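Local coordinates for protein beta-n-acetylhexosaminidase (Streptococcus pneumoniae, PDB 4AZI) that probably removes terminal beta-linked N-acetylglucosamine residues from glycans, as one of the two tandem family 20 glycoside hydrolase modules of the pneumococcal exo-hexosaminidase StrH, at residues A[29-34]-A[101-106]. The protein carries 2 engineered substitutions. Numbering follows the deposited sequence.
Sequences RIVDKA and IEYAKS
Two neighbouring helices on the outer layer of the (beta/alpha)8 barrel of this family 20 catalytic module meet here through Val31 and Asp32 on one side and Tyr103 and Ala104 on the other. Helix 24-37 follows the first barrel strand, 10-16, and helix 94-106 precedes the third, 110-117. Their segments run nearly parallel, 15° between directions and 10.0 Å between axes, as expected of adjacent helices in such a barrel. Tyr103 spans the gap. A chi1 of -178° sends its ring out from the helix, opposite the backbone N, toward helix 24-37, and its hydroxyl donates a short hydrogen bond from OH to OD1 of Asp32, 2.5 Å long. OD1 accepts with its syn lone pair, on the side of the other carboxylate oxygen, and sits at the ring edge close to the ring plane. The carboxylate itself is turned 52° against the ring, and OD2 stays 3.2 Å from the Tyr103 OH. Deeper in the interface, Val31 CG1 comes obliquely against the ring, 3.8 Å from CD2 of Tyr103, and lies equally near the CA of Ala104. Both Val31 methyls also approach the Ala104 methyl, CG2 lying 4.1 Å from that CB. Val31 and Ala104 are the nearest residues across the two segments, 6.1 Å between their CA atoms, consistent with the small alanine side chain at this point. Behind the tyrosine, Ser106 OG turns back and donates to Tyr103 O at 2.6 Å. The Asp32 side chain also touches Lys107, in the loop after helix 94-106. An apolar patch of valine, alanine and ring carbons is thus bordered by one short phenol-carboxylate bond, which fixes the outer end of the ring and ties the two helices together at the partly exposed margin.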
loop_
_atom_site.group_PDB
_atom_site.type_symbol
_atom_site.label_atom_id
_atom_site.label_comp_id
_atom_site.label_asym_id
_atom_site.label_seq_id
_atom_site.Cartn_x
_atom_site.Cartn_y
_atom_site.Cartn_z
ATOM N N ARG A 29 9.723 12.818 3.968
ATOM C CA ARG A 29 9.570 12.976 5.421
ATOM C C ARG A 29 8.906 11.777 6.107
ATOM O O ARG A 29 9.293 11.389 7.214
ATOM C CB ARG A 29 8.782 14.241 5.746
ATOM C CG ARG A 29 9.565 15.524 5.558
ATOM C CD ARG A 29 9.243 16.485 6.680
ATOM N NE ARG A 29 9.938 16.101 7.916
ATOM C CZ ARG A 29 9.701 16.617 9.120
ATOM N NH1 ARG A 29 8.774 17.551 9.287
ATOM N NH2 ARG A 29 10.398 16.195 10.168
ATOM N N ILE A 30 7.890 11.214 5.454
ATOM C CA ILE A 30 7.268 9.961 5.900
ATOM C C ILE A 30 8.291 8.812 5.928
ATOM O O ILE A 30 8.363 8.070 6.910
ATOM C CB ILE A 30 6.040 9.600 5.021
ATOM C CG1 ILE A 30 4.884 10.572 5.305
ATOM C CG2 ILE A 30 5.618 8.140 5.223
ATOM C CD1 ILE A 30 3.792 10.580 4.255
ATOM N N VAL A 31 9.075 8.683 4.853
ATOM C CA VAL A 31 10.182 7.714 4.763
ATOM C C VAL A 31 11.157 7.877 5.942
ATOM O O VAL A 31 11.512 6.895 6.602
ATOM C CB VAL A 31 10.949 7.860 3.417
ATOM C CG1 VAL A 31 12.320 7.197 3.478
ATOM C CG2 VAL A 31 10.135 7.286 2.266
ATOM N N ASP A 32 11.557 9.127 6.189
ATOM C CA ASP A 32 12.410 9.519 7.321
ATOM C C ASP A 32 11.853 9.068 8.660
ATOM O O ASP A 32 12.564 8.468 9.468
ATOM C CB ASP A 32 12.558 11.048 7.377
ATOM C CG ASP A 32 13.439 11.597 6.281
ATOM O OD1 ASP A 32 14.106 10.804 5.588
ATOM O OD2 ASP A 32 13.470 12.838 6.131
ATOM N N LYS A 33 10.582 9.392 8.896
ATOM C CA LYS A 33 9.906 9.022 10.128
ATOM C C LYS A 33 9.765 7.516 10.256
ATOM O O LYS A 33 9.898 6.986 11.350
ATOM C CB LYS A 33 8.530 9.689 10.230
ATOM C CG LYS A 33 7.948 9.684 11.633
ATOM C CD LYS A 33 8.804 10.508 12.586
ATOM C CE LYS A 33 8.279 10.447 14.008
ATOM N NZ LYS A 33 9.164 11.204 14.947
ATOM N N ALA A 34 9.497 6.835 9.143
ATOM C CA ALA A 34 9.423 5.369 9.143
ATOM C C ALA A 34 10.779 4.748 9.472
ATOM O O ALA A 34 10.864 3.804 10.251
ATOM C CB ALA A 34 8.907 4.855 7.811
ATOM N N ILE A 101 11.974 6.136 -4.279
ATOM C CA ILE A 101 12.430 4.753 -4.174
ATOM C C ILE A 101 13.928 4.643 -3.843
ATOM O O ILE A 101 14.305 3.915 -2.929
ATOM C CB ILE A 101 12.066 3.958 -5.444
ATOM C CG1 ILE A 101 10.534 3.921 -5.610
ATOM C CG2 ILE A 101 12.655 2.548 -5.385
ATOM C CD1 ILE A 101 10.046 3.223 -6.866
ATOM N N GLU A 102 14.777 5.369 -4.570
ATOM C CA GLU A 102 16.208 5.420 -4.257
ATOM C C GLU A 102 16.438 5.913 -2.832
ATOM O O GLU A 102 17.221 5.318 -2.084
ATOM C CB GLU A 102 16.965 6.356 -5.208
ATOM C CG GLU A 102 16.606 6.239 -6.675
ATOM C CD GLU A 102 17.766 5.819 -7.554
ATOM O OE1 GLU A 102 18.488 4.865 -7.186
ATOM O OE2 GLU A 102 17.945 6.443 -8.627
ATOM N N TYR A 103 15.765 7.013 -2.476
ATOM C CA TYR A 103 15.913 7.653 -1.157
ATOM C C TYR A 103 15.519 6.708 -0.031
ATOM O O TYR A 103 16.242 6.576 0.967
ATOM C CB TYR A 103 15.066 8.928 -1.084
ATOM C CG TYR A 103 15.175 9.700 0.214
ATOM C CD1 TYR A 103 16.231 10.582 0.435
ATOM C CD2 TYR A 103 14.207 9.564 1.217
ATOM C CE1 TYR A 103 16.331 11.300 1.621
ATOM C CE2 TYR A 103 14.301 10.275 2.409
ATOM C CZ TYR A 103 15.366 11.144 2.604
ATOM O OH TYR A 103 15.477 11.861 3.777
ATOM N N ALA A 104 14.369 6.055 -0.203
ATOM C CA ALA A 104 13.902 5.045 0.736
ATOM C C ALA A 104 14.908 3.895 0.836
ATOM O O ALA A 104 15.203 3.420 1.940
ATOM C CB ALA A 104 12.524 4.536 0.340
ATOM N N LYS A 105 15.452 3.478 -0.310
ATOM C CA LYS A 105 16.393 2.348 -0.356
ATOM C C LYS A 105 17.635 2.637 0.495
ATOM O O LYS A 105 18.097 1.760 1.221
ATOM C CB LYS A 105 16.773 1.993 -1.801
ATOM C CG LYS A 105 17.471 0.639 -1.967
ATOM C CD LYS A 105 17.917 0.416 -3.404
ATOM C CE LYS A 105 19.010 -0.636 -3.455
ATOM N NZ LYS A 105 19.578 -0.810 -4.815
ATOM N N SER A 106 18.126 3.882 0.441
ATOM C CA SER A 106 19.301 4.311 1.212
ATOM C C SER A 106 19.080 4.226 2.727
ATOM O O SER A 106 20.031 4.183 3.511
ATOM C CB SER A 106 19.729 5.736 0.816
ATOM O OG SER A 106 18.843 6.710 1.340
#